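Local coordinates for protein methylmalonyl-CoA carboxyltransferase 12S subunit (Propionibacterium freudenreichii, PDB 1ON3) that transfers the carboxyl group of methylmalonyl-CoA to the biotin of the 1.3S subunit, as the hexameric core of transcarboxylase, at residues Pro401-Tyr415 and Leu423-Ala437. Numbering follows the deposited sequence.
Sequences PKITVVLRKAYGGSY and LGADAVYAWPSAEIA. With MCA (methylmalonyl-coenzyme A), chain L.
With L407 CG set anti to its carbonyl carbon (chi1 -51°) and W431 CG placed likewise (chi1 -87°), the two side chains run alongside each other, and methyl CD2 of L407 settles over the centre of the indole six-membered ring, 3.6 Å from its centroid: a CH-pi contact. The same ring system receives V405 CG1, 3.5 Å from W431 NE1. The ladder of 402-407 with 427-430 illustrates how neighbouring parallel strands lock together: the backbone fixes the register, and paired residues such as I403 with A427 and V405 with Y429 share a face. The amides and carbonyls of T404 and V406 alternate in bonding to A427, Y429 and W431, and the Y429 ring takes the methyls I403 CG2 and V405 CG2 at its edge. K402 is held at its backbone and at the tip of its side chain: its N bonds the anti lone pair of D426 OD2 at 2.9 Å, a carboxylate also paired with K509, D426 N returns a bond to K402 O, and NZ reaches L423 O at 2.8 Å, with further carbonyl partners in Y395 and A398.

At R408 the chain turns a corner, and the type I turn W431-A434 makes up the matching bend; S433 OG donates to L407 O at 2.7 Å, almost straight along the carbonyl. A second ladder follows, 409-411 with 435-437, and beyond it Y415, on the following helix, offers one ring face to I436 CG2, 3.9 Å from the ring centroid. I148 of a second subunit packs on I436. G412 N bonds A437 O, and the adjoining G413 N donates to OS5 of methylmalonyl-CoA at 2.9 Å in a nearly straight bond (169°). This belongs to the crotonase-type fold of carboxyltransferases: the first strand of a parallel pair runs on into a pair of glycines, G412 and G413, beside the short helix, and here G413 N holds the free carboxylate of the methylmalonyl group, in a site shared between subunits.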
ATOM      1  N   PRO E 401      -7.612   6.914  21.442  1.00 11.98           N
ATOM      2  CA  PRO E 401      -7.338   8.005  22.383  1.00 13.74           C
ATOM      3  C   PRO E 401      -7.262   7.377  23.778  1.00 12.84           C
ATOM      4  O   PRO E 401      -8.066   6.507  24.112  1.00  8.74           O
ATOM      5  CB  PRO E 401      -8.568   8.908  22.237  1.00  7.88           C
ATOM      6  CG  PRO E 401      -8.918   8.747  20.779  1.00  9.43           C
ATOM      7  CD  PRO E 401      -8.736   7.248  20.547  1.00 11.58           C
ATOM      8  N   LYS E 402      -6.280   7.797  24.571  1.00 13.38           N
ATOM      9  CA  LYS E 402      -6.113   7.293  25.932  1.00 10.79           C
ATOM     10  C   LYS E 402      -6.070   8.495  26.865  1.00  9.17           C
ATOM     11  O   LYS E 402      -5.168   9.321  26.772  1.00  9.82           O
ATOM     12  CB  LYS E 402      -4.823   6.470  26.027  1.00  8.19           C
ATOM     13  CG  LYS E 402      -4.932   5.127  25.275  1.00 11.35           C
ATOM     14  CD  LYS E 402      -3.616   4.340  25.257  1.00 16.50           C
ATOM     15  CE  LYS E 402      -2.598   4.985  24.353  1.00 18.07           C
ATOM     16  NZ  LYS E 402      -1.302   4.251  24.326  1.00 12.19           N
ATOM     17  N   ILE E 403      -7.057   8.596  27.751  1.00 11.37           N
ATOM     18  CA  ILE E 403      -7.153   9.720  28.685  1.00 11.08           C
ATOM     19  C   ILE E 403      -7.120   9.198  30.112  1.00 12.16           C
ATOM     20  O   ILE E 403      -7.909   8.324  30.488  1.00 12.60           O
ATOM     21  CB  ILE E 403      -8.470  10.488  28.490  1.00 13.70           C
ATOM     22  CG1 ILE E 403      -8.664  10.829  27.011  1.00 11.75           C
ATOM     23  CG2 ILE E 403      -8.475  11.727  29.382  1.00 11.50           C
ATOM     24  CD1 ILE E 403      -7.640  11.786  26.450  1.00 18.16           C
ATOM     25  N   THR E 404      -6.237   9.773  30.921  1.00 10.51           N
ATOM     26  CA  THR E 404      -6.063   9.311  32.280  1.00  8.29           C
ATOM     27  C   THR E 404      -6.230  10.400  33.348  1.00 10.32           C
ATOM     28  O   THR E 404      -5.645  11.472  33.256  1.00 13.18           O
ATOM     29  CB  THR E 404      -4.664   8.662  32.410  1.00 11.32           C
ATOM     30  OG1 THR E 404      -4.618   7.477  31.591  1.00 14.33           O
ATOM     31  CG2 THR E 404      -4.348   8.308  33.855  1.00 12.08           C
ATOM     32  N   VAL E 405      -7.028  10.098  34.358  1.00 12.40           N
ATOM     33  CA  VAL E 405      -7.273  11.019  35.456  1.00 13.66           C
ATOM     34  C   VAL E 405      -6.771  10.356  36.734  1.00 11.82           C
ATOM     35  O   VAL E 405      -7.225   9.265  37.104  1.00 11.67           O
ATOM     36  CB  VAL E 405      -8.788  11.346  35.595  1.00 13.27           C
ATOM     37  CG1 VAL E 405      -9.015  12.320  36.751  1.00 14.10           C
ATOM     38  CG2 VAL E 405      -9.308  11.974  34.293  1.00  8.99           C
ATOM     39  N   VAL E 406      -5.818  11.004  37.401  1.00 12.94           N
ATOM     40  CA  VAL E 406      -5.280  10.453  38.639  1.00 13.56           C
ATOM     41  C   VAL E 406      -6.044  11.029  39.826  1.00 14.19           C
ATOM     42  O   VAL E 406      -5.922  12.218  40.125  1.00 15.16           O
ATOM     43  CB  VAL E 406      -3.775  10.769  38.792  1.00 13.56           C
ATOM     44  CG1 VAL E 406      -3.249  10.141  40.077  1.00 12.41           C
ATOM     45  CG2 VAL E 406      -3.013  10.245  37.582  1.00 14.81           C
ATOM     46  N   LEU E 407      -6.820  10.173  40.495  1.00 13.85           N
ATOM     47  CA  LEU E 407      -7.637  10.567  41.642  1.00 12.67           C
ATOM     48  C   LEU E 407      -6.845  10.654  42.932  1.00 17.15           C
ATOM     49  O   LEU E 407      -6.989  11.614  43.691  1.00 17.39           O
ATOM     50  CB  LEU E 407      -8.784   9.567  41.860  1.00 11.40           C
ATOM     51  CG  LEU E 407      -9.669   9.208  40.655  1.00 14.23           C
ATOM     52  CD1 LEU E 407     -10.764   8.249  41.108  1.00 15.83           C
ATOM     53  CD2 LEU E 407     -10.288  10.457  40.048  1.00 12.36           C
ATOM     54  N   ARG E 408      -6.017   9.649  43.198  1.00 10.41           N
ATOM     55  CA  ARG E 408      -5.261   9.667  44.440  1.00 15.58           C
ATOM     56  C   ARG E 408      -3.931   8.926  44.317  1.00 14.65           C
ATOM     57  O   ARG E 408      -3.012   9.423  43.666  1.00 16.50           O
ATOM     58  CB  ARG E 408      -6.139   9.081  45.559  1.00 15.91           C
ATOM     59  CG  ARG E 408      -5.712   9.449  46.968  1.00 18.29           C
ATOM     60  CD  ARG E 408      -6.863   9.234  47.970  1.00 20.06           C
ATOM     61  NE  ARG E 408      -7.350   7.852  47.999  1.00 17.98           N
ATOM     62  CZ  ARG E 408      -8.162   7.365  48.935  1.00 23.16           C
ATOM     63  NH1 ARG E 408      -8.587   8.153  49.922  1.00 17.88           N
ATOM     64  NH2 ARG E 408      -8.531   6.086  48.904  1.00 14.20           N
ATOM     65  N   LYS E 409      -3.819   7.751  44.931  1.00 15.59           N
ATOM     66  CA  LYS E 409      -2.574   6.990  44.871  1.00 14.36           C
ATOM     67  C   LYS E 409      -2.231   6.580  43.435  1.00 19.20           C
ATOM     68  O   LYS E 409      -3.108   6.184  42.665  1.00 15.42           O
ATOM     69  CB  LYS E 409      -2.672   5.717  45.718  1.00 20.52           C
ATOM     70  CG  LYS E 409      -2.851   5.922  47.210  1.00 20.09           C
ATOM     71  CD  LYS E 409      -1.651   6.630  47.828  1.00 24.35           C
ATOM     72  CE  LYS E 409      -1.712   6.584  49.361  1.00 28.33           C
ATOM     73  NZ  LYS E 409      -3.002   7.107  49.899  1.00 33.43           N
ATOM     74  N   ALA E 410      -0.950   6.662  43.089  1.00 15.35           N
ATOM     75  CA  ALA E 410      -0.468   6.267  41.759  1.00 14.42           C
ATOM     76  C   ALA E 410       0.999   5.905  41.976  1.00 11.11           C
ATOM     77  O   ALA E 410       1.904   6.659  41.635  1.00 14.75           O
ATOM     78  CB  ALA E 410      -0.602   7.426  40.789  1.00 15.69           C
ATOM     79  N   TYR E 411       1.218   4.725  42.544  1.00 16.49           N
ATOM     80  CA  TYR E 411       2.562   4.282  42.891  1.00 15.01           C
ATOM     81  C   TYR E 411       3.279   3.314  41.955  1.00 15.68           C
ATOM     82  O   TYR E 411       2.710   2.314  41.524  1.00 15.95           O
ATOM     83  CB  TYR E 411       2.531   3.641  44.279  1.00 19.07           C
ATOM     84  CG  TYR E 411       2.293   4.584  45.446  1.00 22.42           C
ATOM     85  CD1 TYR E 411       2.013   5.937  45.245  1.00 25.14           C
ATOM     86  CD2 TYR E 411       2.374   4.116  46.759  1.00 27.73           C
ATOM     87  CE1 TYR E 411       1.821   6.804  46.330  1.00 26.82           C
ATOM     88  CE2 TYR E 411       2.187   4.965  47.842  1.00 30.24           C
ATOM     89  CZ  TYR E 411       1.915   6.310  47.621  1.00 30.69           C
ATOM     90  OH  TYR E 411       1.774   7.157  48.697  1.00 29.70           O
ATOM     91  N   GLY E 412       4.550   3.615  41.699  1.00 13.68           N
ATOM     92  CA  GLY E 412       5.408   2.772  40.886  1.00 15.13           C
ATOM     93  C   GLY E 412       4.845   2.142  39.625  1.00 15.16           C
ATOM     94  O   GLY E 412       4.141   2.789  38.840  1.00 14.71           O
ATOM     95  N   GLY E 413       5.181   0.872  39.432  1.00 11.43           N
ATOM     96  CA  GLY E 413       4.736   0.160  38.244  1.00 12.91           C
ATOM     97  C   GLY E 413       3.239   0.036  38.091  1.00 12.92           C
ATOM     98  O   GLY E 413       2.743  -0.086  36.966  1.00 13.80           O
ATOM     99  N   SER E 414       2.493   0.088  39.193  1.00 10.11           N
ATOM    100  CA  SER E 414       1.047  -0.063  39.072  1.00  9.71           C
ATOM    101  C   SER E 414       0.457   1.175  38.417  1.00  9.01           C
ATOM    102  O   SER E 414      -0.544   1.091  37.712  1.00 11.60           O
ATOM    103  CB  SER E 414       0.390  -0.321  40.438  1.00 10.96           C
ATOM    104  OG  SER E 414       0.424   0.825  41.264  1.00 14.39           O
ATOM    105  N   TYR E 415       1.100   2.318  38.631  1.00 10.80           N
ATOM    106  CA  TYR E 415       0.655   3.587  38.046  1.00 10.48           C
ATOM    107  C   TYR E 415       0.934   3.537  36.543  1.00 14.14           C
ATOM    108  O   TYR E 415       0.081   3.897  35.723  1.00 15.44           O
ATOM    109  CB  TYR E 415       1.412   4.757  38.705  1.00 13.45           C
ATOM    110  CG  TYR E 415       1.564   6.014  37.870  1.00 14.37           C
ATOM    111  CD1 TYR E 415       2.822   6.501  37.550  1.00 18.87           C
ATOM    112  CD2 TYR E 415       0.449   6.746  37.452  1.00 21.58           C
ATOM    113  CE1 TYR E 415       2.982   7.688  36.842  1.00 25.56           C
ATOM    114  CE2 TYR E 415       0.595   7.942  36.741  1.00 20.20           C
ATOM    115  CZ  TYR E 415       1.865   8.407  36.446  1.00 23.27           C
ATOM    116  OH  TYR E 415       2.034   9.611  35.780  1.00 29.78           O
ATOM    117  N   LEU E 423       3.177   5.707  28.552  1.00 11.13           N
ATOM    118  CA  LEU E 423       2.612   4.590  27.808  1.00 12.02           C
ATOM    119  C   LEU E 423       1.644   5.113  26.741  1.00 13.88           C
ATOM    120  O   LEU E 423       0.775   4.394  26.244  1.00 15.20           O
ATOM    121  CB  LEU E 423       1.928   3.578  28.730  1.00 14.82           C
ATOM    122  CG  LEU E 423       2.902   2.505  29.251  1.00 18.08           C
ATOM    123  CD1 LEU E 423       3.805   3.105  30.327  1.00 14.03           C
ATOM    124  CD2 LEU E 423       2.126   1.328  29.823  1.00 14.56           C
ATOM    125  N   GLY E 424       1.785   6.386  26.398  1.00 13.96           N
ATOM    126  CA  GLY E 424       0.953   6.937  25.346  1.00 13.01           C
ATOM    127  C   GLY E 424      -0.336   7.640  25.702  1.00 12.78           C
ATOM    128  O   GLY E 424      -1.110   7.943  24.798  1.00 16.56           O
ATOM    129  N   ALA E 425      -0.593   7.895  26.985  1.00 12.54           N
ATOM    130  CA  ALA E 425      -1.807   8.616  27.350  1.00 13.82           C
ATOM    131  C   ALA E 425      -1.725   9.940  26.597  1.00 15.56           C
ATOM    132  O   ALA E 425      -0.685  10.609  26.616  1.00 16.90           O
ATOM    133  CB  ALA E 425      -1.865   8.879  28.862  1.00 13.36           C
ATOM    134  N   ASP E 426      -2.811  10.313  25.925  1.00 11.22           N
ATOM    135  CA  ASP E 426      -2.827  11.560  25.168  1.00 13.22           C
ATOM    136  C   ASP E 426      -3.063  12.770  26.066  1.00 13.39           C
ATOM    137  O   ASP E 426      -2.594  13.869  25.770  1.00 15.30           O
ATOM    138  CB  ASP E 426      -3.894  11.494  24.088  1.00 11.51           C
ATOM    139  CG  ASP E 426      -3.620  10.397  23.100  1.00 10.72           C
ATOM    140  OD1 ASP E 426      -2.659  10.527  22.322  1.00 10.11           O
ATOM    141  OD2 ASP E 426      -4.356   9.395  23.116  1.00 12.07           O
ATOM    142  N   ALA E 427      -3.803  12.567  27.150  1.00 12.75           N
ATOM    143  CA  ALA E 427      -4.068  13.640  28.106  1.00 13.49           C
ATOM    144  C   ALA E 427      -4.086  13.033  29.499  1.00 16.18           C
ATOM    145  O   ALA E 427      -4.686  11.977  29.711  1.00 14.58           O
ATOM    146  CB  ALA E 427      -5.419  14.310  27.811  1.00 13.97           C
ATOM    147  N   VAL E 428      -3.416  13.689  30.446  1.00 15.20           N
ATOM    148  CA  VAL E 428      -3.391  13.189  31.811  1.00 12.86           C
ATOM    149  C   VAL E 428      -3.722  14.324  32.781  1.00 16.55           C
ATOM    150  O   VAL E 428      -3.145  15.409  32.685  1.00 16.20           O
ATOM    151  CB  VAL E 428      -2.013  12.603  32.173  1.00 12.66           C
ATOM    152  CG1 VAL E 428      -2.059  12.019  33.555  1.00 15.26           C
ATOM    153  CG2 VAL E 428      -1.604  11.512  31.161  1.00 15.66           C
ATOM    154  N   TYR E 429      -4.656  14.086  33.697  1.00 13.77           N
ATOM    155  CA  TYR E 429      -5.005  15.123  34.669  1.00 14.97           C
ATOM    156  C   TYR E 429      -4.852  14.600  36.080  1.00 17.84           C
ATOM    157  O   TYR E 429      -5.120  13.428  36.347  1.00 15.43           O
ATOM    158  CB  TYR E 429      -6.446  15.603  34.488  1.00 15.99           C
ATOM    159  CG  TYR E 429      -6.762  16.036  33.092  1.00 16.12           C
ATOM    160  CD1 TYR E 429      -7.401  15.171  32.213  1.00 15.80           C
ATOM    161  CD2 TYR E 429      -6.349  17.281  32.614  1.00 18.18           C
ATOM    162  CE1 TYR E 429      -7.616  15.521  30.882  1.00 20.38           C
ATOM    163  CE2 TYR E 429      -6.560  17.645  31.269  1.00 18.34           C
ATOM    164  CZ  TYR E 429      -7.192  16.748  30.415  1.00 21.75           C
ATOM    165  OH  TYR E 429      -7.380  17.044  29.082  1.00 19.73           O
ATOM    166  N   ALA E 430      -4.429  15.479  36.983  1.00 14.01           N
ATOM    167  CA  ALA E 430      -4.267  15.114  38.381  1.00 14.80           C
ATOM    168  C   ALA E 430      -5.270  15.879  39.247  1.00 17.17           C
ATOM    169  O   ALA E 430      -5.446  17.091  39.078  1.00 17.06           O
ATOM    170  CB  ALA E 430      -2.844  15.436  38.843  1.00 16.92           C
ATOM    171  N   TRP E 431      -5.955  15.167  40.138  1.00 11.59           N
ATOM    172  CA  TRP E 431      -6.867  15.820  41.067  1.00 10.99           C
ATOM    173  C   TRP E 431      -5.894  16.384  42.092  1.00 12.48           C
ATOM    174  O   TRP E 431      -4.722  16.002  42.095  1.00 14.43           O
ATOM    175  CB  TRP E 431      -7.795  14.816  41.733  1.00 11.02           C
ATOM    176  CG  TRP E 431      -9.046  14.524  40.943  1.00 12.25           C
ATOM    177  CD1 TRP E 431      -9.247  14.727  39.603  1.00 11.95           C
ATOM    178  CD2 TRP E 431     -10.259  13.972  41.451  1.00 13.79           C
ATOM    179  NE1 TRP E 431     -10.522  14.333  39.248  1.00 12.57           N
ATOM    180  CE2 TRP E 431     -11.163  13.866  40.366  1.00 15.55           C
ATOM    181  CE3 TRP E 431     -10.677  13.555  42.721  1.00 14.60           C
ATOM    182  CZ2 TRP E 431     -12.455  13.360  40.518  1.00 12.99           C
ATOM    183  CZ3 TRP E 431     -11.963  13.053  42.870  1.00 16.88           C
ATOM    184  CH2 TRP E 431     -12.839  12.959  41.768  1.00 13.91           C
ATOM    185  N   PRO E 432      -6.352  17.289  42.980  1.00 15.59           N
ATOM    186  CA  PRO E 432      -5.423  17.847  43.974  1.00 14.38           C
ATOM    187  C   PRO E 432      -4.959  16.795  44.973  1.00 15.09           C
ATOM    188  O   PRO E 432      -4.021  17.014  45.729  1.00 17.09           O
ATOM    189  CB  PRO E 432      -6.249  18.947  44.646  1.00 17.61           C
ATOM    190  CG  PRO E 432      -7.228  19.359  43.575  1.00 13.70           C
ATOM    191  CD  PRO E 432      -7.641  18.001  43.020  1.00 16.17           C
ATOM    192  N   SER E 433      -5.639  15.657  44.980  1.00 13.85           N
ATOM    193  CA  SER E 433      -5.306  14.557  45.888  1.00 14.08           C
ATOM    194  C   SER E 433      -4.385  13.532  45.229  1.00 14.54           C
ATOM    195  O   SER E 433      -4.007  12.519  45.843  1.00 16.06           O
ATOM    196  CB  SER E 433      -6.594  13.872  46.340  1.00 18.89           C
ATOM    197  OG  SER E 433      -7.507  13.764  45.251  1.00 18.83           O
ATOM    198  N   ALA E 434      -4.020  13.798  43.983  1.00 12.10           N
ATOM    199  CA  ALA E 434      -3.158  12.884  43.245  1.00 13.19           C
ATOM    200  C   ALA E 434      -1.811  12.702  43.924  1.00 18.62           C
ATOM    201  O   ALA E 434      -1.171  13.672  44.354  1.00 16.51           O
ATOM    202  CB  ALA E 434      -2.955  13.380  41.826  1.00 12.58           C
ATOM    203  N   GLU E 435      -1.372  11.451  44.001  1.00 11.36           N
ATOM    204  CA  GLU E 435      -0.106  11.157  44.622  1.00 18.73           C
ATOM    205  C   GLU E 435       0.723  10.214  43.750  1.00 18.10           C
ATOM    206  O   GLU E 435       0.900   9.048  44.088  1.00 18.01           O
ATOM    207  CB  GLU E 435      -0.350  10.549  46.000  1.00 20.18           C
ATOM    208  CG  GLU E 435       0.876  10.524  46.881  1.00 29.22           C
ATOM    209  CD  GLU E 435       0.575  10.009  48.276  1.00 33.98           C
ATOM    210  OE1 GLU E 435       1.489  10.056  49.121  1.00 39.53           O
ATOM    211  OE2 GLU E 435      -0.569   9.558  48.522  1.00 38.50           O
ATOM    212  N   ILE E 436       1.192  10.729  42.615  1.00 18.95           N
ATOM    213  CA  ILE E 436       2.037   9.976  41.684  1.00 14.04           C
ATOM    214  C   ILE E 436       3.412   9.890  42.342  1.00 18.58           C
ATOM    215  O   ILE E 436       4.003  10.910  42.673  1.00 17.19           O
ATOM    216  CB  ILE E 436       2.157  10.721  40.345  1.00 16.30           C
ATOM    217  CG1 ILE E 436       0.782  10.780  39.679  1.00 14.88           C
ATOM    218  CG2 ILE E 436       3.203  10.041  39.450  1.00 12.63           C
ATOM    219  CD1 ILE E 436       0.667  11.807  38.605  1.00 18.85           C
ATOM    220  N   ALA E 437       3.918   8.678  42.538  1.00 17.73           N
ATOM    221  CA  ALA E 437       5.207   8.514  43.198  1.00 18.71           C
ATOM    222  C   ALA E 437       5.882   7.199  42.836  1.00 20.89           C
ATOM    223  O   ALA E 437       5.218   6.210  42.529  1.00 16.55           O
ATOM    224  CB  ALA E 437       5.014   8.588  44.716  1.00 19.26           C
TER
HETATM  225  C8  MCA L4002      19.560  -0.245  45.874  1.00 30.29           C
HETATM  226  N9  MCA L4002      20.252   0.935  46.163  1.00 31.09           N
HETATM  227  C4  MCA L4002      19.432   1.939  45.695  1.00 27.78           C
HETATM  228  C5  MCA L4002      18.300   1.286  45.153  1.00 24.24           C
HETATM  229  N7  MCA L4002      18.406  -0.086  45.279  1.00 26.93           N
HETATM  230  N3  MCA L4002      19.650   3.313  45.733  1.00 24.51           N
HETATM  231  C2  MCA L4002      18.617   4.029  45.170  1.00 22.14           C
HETATM  232  N1  MCA L4002      17.477   3.510  44.616  1.00 20.99           N
HETATM  233  C6  MCA L4002      17.277   2.131  44.587  1.00 20.55           C
HETATM  234  N6  MCA L4002      16.146   1.680  44.032  1.00 19.18           N
HETATM  235  C1' MCA L4002      21.453   1.175  46.757  1.00 38.86           C
HETATM  236  C2' MCA L4002      21.381   0.701  48.206  1.00 44.12           C
HETATM  237  O2' MCA L4002      20.723   1.641  49.007  1.00 48.43           O
HETATM  238  C3' MCA L4002      22.848   0.437  48.494  1.00 47.57           C
HETATM  239  O3' MCA L4002      23.479   1.644  48.916  1.00 54.48           O
HETATM  240  C4' MCA L4002      23.404  -0.129  47.162  1.00 46.60           C
HETATM  241  O4' MCA L4002      22.476   0.397  46.137  1.00 41.43           O
HETATM  242  C5' MCA L4002      23.409  -1.697  46.952  1.00 45.49           C
HETATM  243  O5' MCA L4002      22.931  -2.186  47.937  1.00 50.45           O
HETATM  244  P1  MCA L4002      22.979  -3.037  49.035  1.00 58.58           P
HETATM  245  O11 MCA L4002      22.010  -2.831  49.979  1.00 56.19           O
HETATM  246  O12 MCA L4002      24.234  -2.704  49.346  1.00 59.89           O
HETATM  247  O6  MCA L4002      22.740  -4.608  48.637  1.00 54.63           O
HETATM  248  P2  MCA L4002      22.454  -5.886  48.394  1.00 53.69           P
HETATM  249  O21 MCA L4002      22.512  -6.061  49.769  1.00 53.23           O
HETATM  250  O22 MCA L4002      23.160  -6.602  47.428  1.00 55.77           O
HETATM  251  O7  MCA L4002      20.883  -5.914  48.009  1.00 53.32           O
HETATM  252  CPB MCA L4002      20.379  -5.232  47.149  1.00 47.81           C
HETATM  253  CPA MCA L4002      18.920  -5.151  46.730  1.00 46.05           C
HETATM  254  CP7 MCA L4002      18.484  -4.141  47.817  1.00 44.56           C
HETATM  255  CP9 MCA L4002      18.245  -6.537  46.635  1.00 46.95           C
HETATM  256  CP8 MCA L4002      18.898  -4.534  45.317  1.00 44.98           C
HETATM  257  OP3 MCA L4002      19.094  -3.065  47.798  1.00 35.11           O
HETATM  258  CP6 MCA L4002      17.143  -3.661  47.924  1.00 43.88           C
HETATM  259  OP2 MCA L4002      16.207  -4.530  47.972  1.00 45.13           O
HETATM  260  NP2 MCA L4002      16.867  -2.200  48.016  1.00 44.55           N
HETATM  261  CP5 MCA L4002      15.947  -1.726  47.036  1.00 43.51           C
HETATM  262  CP4 MCA L4002      14.742  -2.042  46.344  1.00 40.66           C
HETATM  263  CP3 MCA L4002      13.657  -1.132  46.010  1.00 40.15           C
HETATM  264  OP1 MCA L4002      12.964  -0.955  47.158  1.00 33.75           O
HETATM  265  NP1 MCA L4002      13.182  -0.422  44.804  1.00 33.76           N
HETATM  266  CP2 MCA L4002      12.012   0.381  45.046  1.00 36.10           C
HETATM  267  CP1 MCA L4002      11.464   0.694  43.716  1.00 35.50           C
HETATM  268  P3  MCA L4002      24.860   2.232  49.644  1.00 64.06           P
HETATM  269  O31 MCA L4002      24.426   1.545  50.911  1.00 61.10           O
HETATM  270  O32 MCA L4002      24.727   3.735  49.720  1.00 59.75           O
HETATM  271  O33 MCA L4002      26.226   1.747  49.207  1.00 62.73           O
HETATM  272  S   MCA L4002      10.182   1.535  43.647  1.00 24.91           S
HETATM  273  CS1 MCA L4002      10.439   1.308  42.054  1.00 27.14           C
HETATM  274  OS1 MCA L4002      11.313   0.714  41.358  1.00 22.47           O
HETATM  275  CS2 MCA L4002       9.243   0.850  41.471  1.00 26.34           C
HETATM  276  CS3 MCA L4002       8.700   1.626  40.538  1.00 30.09           C
HETATM  277  CS4 MCA L4002       8.355  -0.418  41.537  1.00 24.93           C
HETATM  278  OS4 MCA L4002       8.895  -1.467  41.853  1.00 23.15           O
HETATM  279  OS5 MCA L4002       7.141  -0.324  41.277  1.00 27.80           O